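PDB 2PX0: flagellar biosynthesis protein flhF from Bacillus subtilis, which binds GTP as a signal-recognition-particle-type GTPase, forms a homodimer with bound GTP, and is necessary for flagellar biosynthesis. Local coordinates for residues P102-A116 against I208-S221. Residues are numbered along the deposited sequence; the frame is centred on the assembly and turned at random.
Sequences PIHSKYIVLFGSTGA and IPFESSIQSFLVLS. With GNP (phosphoaminophosphonic acid-guanylate ester), chain J; GNP (phosphoaminophosphonic acid-guanylate ester), chain R.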
loop_
_atom_site.group_PDB
_atom_site.type_symbol
_atom_site.label_atom_id
_atom_site.label_comp_id
_atom_site.label_asym_id
_atom_site.label_seq_id
_atom_site.Cartn_x
_atom_site.Cartn_y
_atom_site.Cartn_z
ATOM N N PRO A 102 22.412 3.927 -11.968
ATOM C CA PRO A 102 21.836 3.201 -13.105
ATOM C C PRO A 102 22.005 1.696 -12.981
ATOM O O PRO A 102 22.726 1.205 -12.113
ATOM C CB PRO A 102 22.623 3.742 -14.284
ATOM C CG PRO A 102 23.974 3.932 -13.695
ATOM C CD PRO A 102 23.636 4.631 -12.377
ATOM N N ILE A 103 21.342 0.957 -13.858
ATOM C CA ILE A 103 21.453 -0.494 -13.842
ATOM C C ILE A 103 22.740 -0.926 -14.554
ATOM O O ILE A 103 22.927 -0.643 -15.739
ATOM C CB ILE A 103 20.220 -1.140 -14.514
ATOM C CG1 ILE A 103 19.102 -1.270 -13.477
ATOM C CG2 ILE A 103 20.580 -2.494 -15.112
ATOM C CD1 ILE A 103 17.880 -1.982 -13.982
ATOM N N HIS A 104 23.624 -1.595 -13.813
ATOM C CA HIS A 104 24.902 -2.072 -14.347
ATOM C C HIS A 104 25.088 -3.577 -14.193
ATOM O O HIS A 104 25.209 -4.299 -15.177
ATOM C CB HIS A 104 26.068 -1.378 -13.643
ATOM C CG HIS A 104 26.300 0.029 -14.093
ATOM N ND1 HIS A 104 26.542 0.358 -15.411
ATOM C CD2 HIS A 104 26.349 1.191 -13.399
ATOM C CE1 HIS A 104 26.731 1.662 -15.509
ATOM N NE2 HIS A 104 26.619 2.191 -14.302
ATOM N N SER A 105 25.132 -4.030 -12.943
ATOM C CA SER A 105 25.322 -5.439 -12.618
ATOM C C SER A 105 24.535 -6.392 -13.509
ATOM O O SER A 105 23.565 -6.011 -14.165
ATOM C CB SER A 105 24.953 -5.693 -11.155
ATOM O OG SER A 105 25.744 -4.895 -10.294
ATOM N N LYS A 106 24.968 -7.645 -13.514
ATOM C CA LYS A 106 24.336 -8.673 -14.317
ATOM C C LYS A 106 23.066 -9.173 -13.645
ATOM O O LYS A 106 22.156 -9.674 -14.312
ATOM C CB LYS A 106 25.320 -9.827 -14.523
ATOM C CG LYS A 106 24.764 -11.019 -15.286
ATOM C CD LYS A 106 25.877 -11.967 -15.713
ATOM C CE LYS A 106 26.810 -11.278 -16.723
ATOM N NZ LYS A 106 27.864 -12.187 -17.255
ATOM N N TYR A 107 22.999 -9.027 -12.325
ATOM C CA TYR A 107 21.839 -9.487 -11.577
ATOM C C TYR A 107 21.114 -8.342 -10.881
ATOM O O TYR A 107 21.706 -7.601 -10.096
ATOM C CB TYR A 107 22.286 -10.536 -10.570
ATOM C CG TYR A 107 23.081 -11.638 -11.226
ATOM C CD1 TYR A 107 22.447 -12.653 -11.949
ATOM C CD2 TYR A 107 24.475 -11.637 -11.177
ATOM C CE1 TYR A 107 23.184 -13.634 -12.607
ATOM C CE2 TYR A 107 25.220 -12.611 -11.834
ATOM C CZ TYR A 107 24.569 -13.602 -12.547
ATOM O OH TYR A 107 25.316 -14.544 -13.214
ATOM N N ILE A 108 19.826 -8.208 -11.184
ATOM C CA ILE A 108 18.995 -7.157 -10.608
ATOM C C ILE A 108 17.933 -7.772 -9.700
ATOM O O ILE A 108 17.045 -8.489 -10.163
ATOM C CB ILE A 108 18.292 -6.347 -11.716
ATOM C CG1 ILE A 108 19.326 -5.776 -12.691
ATOM C CG2 ILE A 108 17.454 -5.244 -11.103
ATOM C CD1 ILE A 108 20.352 -4.849 -12.057
ATOM N N VAL A 109 18.021 -7.483 -8.408
ATOM C CA VAL A 109 17.070 -8.028 -7.450
ATOM C C VAL A 109 16.122 -6.988 -6.842
ATOM O O VAL A 109 16.535 -5.876 -6.484
ATOM C CB VAL A 109 17.817 -8.774 -6.317
ATOM C CG1 VAL A 109 16.855 -9.169 -5.200
ATOM C CG2 VAL A 109 18.498 -10.008 -6.889
ATOM N N LEU A 110 14.847 -7.354 -6.742
ATOM C CA LEU A 110 13.845 -6.471 -6.167
ATOM C C LEU A 110 13.054 -7.183 -5.078
ATOM O O LEU A 110 12.419 -8.205 -5.334
ATOM C CB LEU A 110 12.860 -5.991 -7.226
ATOM C CG LEU A 110 13.271 -5.242 -8.490
ATOM C CD1 LEU A 110 12.133 -4.272 -8.823
ATOM C CD2 LEU A 110 14.574 -4.488 -8.300
ATOM N N PHE A 111 13.105 -6.648 -3.864
ATOM C CA PHE A 111 12.365 -7.225 -2.759
ATOM C C PHE A 111 11.588 -6.091 -2.102
ATOM O O PHE A 111 11.884 -4.919 -2.329
ATOM C CB PHE A 111 13.312 -7.940 -1.771
ATOM C CG PHE A 111 14.605 -7.211 -1.515
ATOM C CD1 PHE A 111 14.650 -6.095 -0.683
ATOM C CD2 PHE A 111 15.784 -7.631 -2.122
ATOM C CE1 PHE A 111 15.842 -5.412 -0.460
ATOM C CE2 PHE A 111 16.994 -6.941 -1.898
ATOM C CZ PHE A 111 17.012 -5.837 -1.069
ATOM N N GLY A 112 10.569 -6.417 -1.318
ATOM C CA GLY A 112 9.811 -5.350 -0.705
ATOM C C GLY A 112 8.416 -5.709 -0.256
ATOM O O GLY A 112 7.953 -6.828 -0.405
ATOM N N SER A 113 7.750 -4.713 0.297
ATOM C CA SER A 113 6.402 -4.836 0.819
ATOM C C SER A 113 5.420 -5.524 -0.130
ATOM O O SER A 113 5.668 -5.636 -1.332
ATOM C CB SER A 113 5.906 -3.439 1.157
ATOM O OG SER A 113 7.019 -2.572 1.331
ATOM N N THR A 114 4.302 -5.981 0.423
ATOM C CA THR A 114 3.298 -6.651 -0.378
ATOM C C THR A 114 2.578 -5.668 -1.299
ATOM O O THR A 114 2.341 -4.518 -0.930
ATOM C CB THR A 114 2.251 -7.377 0.513
ATOM O OG1 THR A 114 1.819 -6.505 1.558
ATOM C CG2 THR A 114 2.841 -8.627 1.117
ATOM N N GLY A 115 2.256 -6.139 -2.505
ATOM C CA GLY A 115 1.551 -5.340 -3.492
ATOM C C GLY A 115 2.156 -4.001 -3.840
ATOM O O GLY A 115 1.508 -3.186 -4.479
ATOM N N ALA A 116 3.396 -3.762 -3.437
ATOM C CA ALA A 116 4.025 -2.476 -3.710
ATOM C C ALA A 116 4.203 -2.212 -5.201
ATOM O O ALA A 116 4.003 -1.092 -5.668
ATOM C CB ALA A 116 5.363 -2.393 -2.997
ATOM N N ILE A 208 18.997 -15.853 -1.634
ATOM C CA ILE A 208 19.849 -14.966 -2.419
ATOM C C ILE A 208 21.111 -14.639 -1.624
ATOM O O ILE A 208 21.064 -13.887 -0.652
ATOM C CB ILE A 208 19.114 -13.664 -2.792
ATOM C CG1 ILE A 208 17.918 -13.993 -3.694
ATOM C CG2 ILE A 208 20.064 -12.713 -3.506
ATOM C CD1 ILE A 208 17.139 -12.785 -4.160
ATOM N N PRO A 209 22.261 -15.203 -2.043
ATOM C CA PRO A 209 23.577 -15.025 -1.416
ATOM C C PRO A 209 23.990 -13.580 -1.173
ATOM O O PRO A 209 24.102 -13.152 -0.023
ATOM C CB PRO A 209 24.519 -15.738 -2.384
ATOM C CG PRO A 209 23.841 -15.560 -3.711
ATOM C CD PRO A 209 22.405 -15.870 -3.352
ATOM N N PHE A 210 24.221 -12.846 -2.259
ATOM C CA PHE A 210 24.633 -11.439 -2.224
ATOM C C PHE A 210 26.150 -11.266 -2.351
ATOM O O PHE A 210 26.906 -11.488 -1.405
ATOM C CB PHE A 210 24.136 -10.730 -0.950
ATOM C CG PHE A 210 22.636 -10.542 -0.893
ATOM C CD1 PHE A 210 21.961 -9.846 -1.899
ATOM C CD2 PHE A 210 21.894 -11.053 0.177
ATOM C CE1 PHE A 210 20.573 -9.665 -1.843
ATOM C CE2 PHE A 210 20.501 -10.876 0.240
ATOM C CZ PHE A 210 19.846 -10.181 -0.771
ATOM N N GLU A 211 26.581 -10.871 -3.547
ATOM C CA GLU A 211 27.988 -10.641 -3.858
ATOM C C GLU A 211 28.129 -9.607 -4.974
ATOM O O GLU A 211 27.148 -9.209 -5.599
ATOM C CB GLU A 211 28.675 -11.941 -4.286
ATOM C CG GLU A 211 27.911 -12.754 -5.306
ATOM C CD GLU A 211 26.842 -13.620 -4.655
ATOM O OE1 GLU A 211 27.193 -14.399 -3.735
ATOM O OE2 GLU A 211 25.659 -13.529 -5.062
ATOM N N SER A 212 29.364 -9.183 -5.209
ATOM C CA SER A 212 29.698 -8.193 -6.227
ATOM C C SER A 212 28.769 -8.172 -7.435
ATOM O O SER A 212 28.391 -7.100 -7.919
ATOM C CB SER A 212 31.133 -8.424 -6.707
ATOM O OG SER A 212 31.499 -7.489 -7.703
ATOM N N SER A 213 28.406 -9.356 -7.919
ATOM C CA SER A 213 27.544 -9.491 -9.096
ATOM C C SER A 213 26.120 -8.921 -8.987
ATOM O O SER A 213 25.533 -8.536 -9.996
ATOM C CB SER A 213 27.473 -10.973 -9.508
ATOM O OG SER A 213 27.104 -11.814 -8.414
ATOM N N ILE A 214 25.575 -8.861 -7.776
ATOM C CA ILE A 214 24.214 -8.369 -7.566
ATOM C C ILE A 214 24.065 -6.869 -7.277
ATOM O O ILE A 214 24.972 -6.230 -6.748
ATOM C CB ILE A 214 23.527 -9.176 -6.440
ATOM C CG1 ILE A 214 23.251 -10.596 -6.931
ATOM C CG2 ILE A 214 22.236 -8.516 -6.020
ATOM C CD1 ILE A 214 22.469 -11.448 -5.938
ATOM N N GLN A 215 22.901 -6.324 -7.634
ATOM C CA GLN A 215 22.562 -4.910 -7.430
ATOM C C GLN A 215 21.091 -4.845 -6.970
ATOM O O GLN A 215 20.195 -4.602 -7.781
ATOM C CB GLN A 215 22.743 -4.147 -8.754
ATOM C CG GLN A 215 22.589 -2.631 -8.670
ATOM C CD GLN A 215 22.830 -1.958 -10.012
ATOM O OE1 GLN A 215 23.837 -2.216 -10.673
ATOM N NE2 GLN A 215 21.914 -1.085 -10.416
ATOM N N SER A 216 20.856 -5.053 -5.672
ATOM C CA SER A 216 19.508 -5.071 -5.091
ATOM C C SER A 216 18.778 -3.734 -4.959
ATOM O O SER A 216 19.399 -2.680 -4.816
ATOM C CB SER A 216 19.549 -5.749 -3.724
ATOM O OG SER A 216 20.434 -5.064 -2.848
ATOM N N PHE A 217 17.446 -3.808 -4.975
ATOM C CA PHE A 217 16.578 -2.631 -4.908
ATOM C C PHE A 217 15.389 -2.829 -3.973
ATOM O O PHE A 217 14.496 -3.617 -4.279
ATOM C CB PHE A 217 16.043 -2.330 -6.304
ATOM C CG PHE A 217 17.081 -1.816 -7.257
ATOM C CD1 PHE A 217 17.420 -0.466 -7.267
ATOM C CD2 PHE A 217 17.726 -2.686 -8.134
ATOM C CE1 PHE A 217 18.378 0.009 -8.130
ATOM C CE2 PHE A 217 18.685 -2.228 -9.001
ATOM C CZ PHE A 217 19.016 -0.872 -9.003
ATOM N N LEU A 218 15.358 -2.096 -2.861
ATOM C CA LEU A 218 14.270 -2.232 -1.903
ATOM C C LEU A 218 13.019 -1.500 -2.387
ATOM O O LEU A 218 13.007 -0.278 -2.505
ATOM C CB LEU A 218 14.711 -1.710 -0.539
ATOM C CG LEU A 218 13.647 -1.714 0.568
ATOM C CD1 LEU A 218 13.158 -3.127 0.866
ATOM C CD2 LEU A 218 14.236 -1.106 1.813
ATOM N N VAL A 219 11.955 -2.251 -2.648
ATOM C CA VAL A 219 10.723 -1.665 -3.158
ATOM C C VAL A 219 9.643 -1.293 -2.145
ATOM O O VAL A 219 8.998 -2.168 -1.565
ATOM C CB VAL A 219 10.099 -2.603 -4.225
ATOM C CG1 VAL A 219 8.696 -2.140 -4.600
ATOM C CG2 VAL A 219 10.995 -2.628 -5.463
ATOM N N LEU A 220 9.434 0.009 -1.953
ATOM C CA LEU A 220 8.412 0.493 -1.025
ATOM C C LEU A 220 7.448 1.361 -1.805
ATOM O O LEU A 220 7.832 1.943 -2.834
ATOM C CB LEU A 220 9.013 1.343 0.090
ATOM C CG LEU A 220 10.059 0.760 1.025
ATOM C CD1 LEU A 220 10.403 1.821 2.023
ATOM C CD2 LEU A 220 9.558 -0.475 1.715
ATOM N N SER A 221 6.211 1.463 -1.308
ATOM C CA SER A 221 5.193 2.254 -1.964
ATOM C C SER A 221 4.990 3.619 -1.334
ATOM O O SER A 221 4.970 3.753 -0.113
ATOM C CB SER A 221 3.879 1.513 -1.964
ATOM O OG SER A 221 2.832 2.380 -2.377
HETATM P PG GNP J . 3.400 -9.082 -4.572
HETATM O O1G GNP J . 2.056 -9.477 -4.065
HETATM O O2G GNP J . 4.019 -10.147 -5.501
HETATM O O3G GNP J . 4.338 -8.715 -3.479
HETATM N N3B GNP J . 2.992 -7.752 -5.516
HETATM P PB GNP J . 4.148 -6.926 -6.356
HETATM O O1B GNP J . 5.022 -6.191 -5.460
HETATM O O2B GNP J . 4.748 -7.919 -7.305
HETATM O O3A GNP J . 3.119 -5.902 -7.094
HETATM P PA GNP J . 2.425 -6.032 -8.475
HETATM O O1A GNP J . 3.418 -5.930 -9.584
HETATM O O2A GNP J . 1.547 -7.264 -8.348
HETATM O "O5'" GNP J . 1.555 -4.798 -8.533
HETATM C "C5'" GNP J . 0.503 -4.628 -7.581
HETATM C "C4'" GNP J . -0.421 -3.545 -8.000
HETATM O "O4'" GNP J . 0.054 -2.242 -7.926
HETATM C "C3'" GNP J . -0.940 -3.726 -9.458
HETATM O "O3'" GNP J . -2.361 -3.584 -9.527
HETATM C "C2'" GNP J . -0.234 -2.611 -10.222
HETATM O "O2'" GNP J . -0.928 -2.155 -11.343
HETATM C "C1'" GNP J . -0.115 -1.575 -9.154
HETATM N N9 GNP J . 1.034 -0.682 -9.431
HETATM C C8 GNP J . 2.430 -1.104 -9.485
HETATM N N7 GNP J . 3.197 -0.080 -9.756
HETATM C C5 GNP J . 2.252 1.051 -9.878
HETATM C C6 GNP J . 2.518 2.452 -10.169
HETATM O O6 GNP J . 3.537 2.987 -10.372
HETATM N N1 GNP J . 1.340 3.191 -10.189
HETATM C C2 GNP J . 0.135 2.538 -9.945
HETATM N N2 GNP J . -0.953 3.467 -10.002
HETATM N N3 GNP J . -0.169 1.327 -9.689
HETATM C C4 GNP J . 0.989 0.618 -9.669
HETATM P PG GNP R . -4.486 -6.077 -7.817
HETATM O O1G GNP R . -3.190 -5.801 -8.488
HETATM O O2G GNP R . -5.309 -7.127 -8.579
HETATM O O3G GNP R . -5.271 -4.847 -7.583
HETATM N N3B GNP R . -3.948 -6.796 -6.365
HETATM P PB GNP R . -5.028 -7.339 -5.230
HETATM O O1B GNP R . -5.707 -6.234 -4.566
HETATM O O2B GNP R . -5.831 -8.378 -5.923
HETATM O O3A GNP R . -4.004 -7.965 -4.200
HETATM P PA GNP R . -3.682 -9.402 -3.961
HETATM O O1A GNP R . -4.856 -10.102 -3.396
HETATM O O2A GNP R . -3.071 -9.884 -5.257
HETATM O "O5'" GNP R . -2.598 -9.328 -2.882
HETATM C "C5'" GNP R . -1.328 -8.687 -3.149
HETATM C "C4'" GNP R . -0.351 -8.934 -2.046
HETATM O "O4'" GNP R . -0.703 -8.498 -0.775
HETATM C "C3'" GNP R . 0.006 -10.451 -1.898
HETATM O "O3'" GNP R . 1.434 -10.656 -1.861
HETATM C "C2'" GNP R . -0.676 -10.856 -0.577
HETATM O "O2'" GNP R . -0.056 -11.916 0.099
HETATM C "C1'" GNP R . -0.613 -9.552 0.174
HETATM N N9 GNP R . -1.725 -9.471 1.157
HETATM C C8 GNP R . -3.139 -9.434 0.807
HETATM N N7 GNP R . -3.872 -9.371 1.897
HETATM C C5 GNP R . -2.877 -9.367 3.008
HETATM C C6 GNP R . -3.085 -9.315 4.456
HETATM O O6 GNP R . -4.078 -9.268 5.056
HETATM N N1 GNP R . -1.886 -9.329 5.141
HETATM C C2 GNP R . -0.709 -9.387 4.424
HETATM N N2 GNP R . 0.418 -9.389 5.328
HETATM N N3 GNP R . -0.441 -9.438 3.166
HETATM C C4 GNP R . -1.625 -9.424 2.495
#
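Q215 OE1 accepts H104 N and S105 N, each at 3.2 Å from OE1 and both from the same face of the carboxamide plane, with a weak third bond from S105 OG. Its NE2 donates an N-H to P102 O (3.0 Å), rising above that carbonyl's plane. CG lies anti to the backbone N (chi1 -173°) and the chain runs on extended, which carries the amide out to the loop before strand 107-112; bonds at both ends fix its rotation. Beyond it the parallel ladder alternates: Q215, F217 and V219 donate to Y107 O, V109 O and F111 O, the last nearly straight (V219 N to F111 O 2.7 Å, 172° at the hydrogen), while the return bonds that form, such as F111 N to F217 O, are weak. On one face of the sheet, L110 CD2 lies against F217 CB and I108 CG2 reaches the F217 ring. On the other, the F111 ring meets L218 CD1 at its edge (F111 CD1 to L218 CD1 3.7 Å), and V109 CG1 touches I208 CD1 tip to tip. Past F111 the chain continues into the P-loop, where A116 CB rests on V219 CG1 (3.7 Å) and G115 N makes a weak bond to O3G of the chain J GNP. Both strands are central in the parallel sheet, flanked by strands 185-189 and 243-247, with helix 118-132 covering L110 and V219.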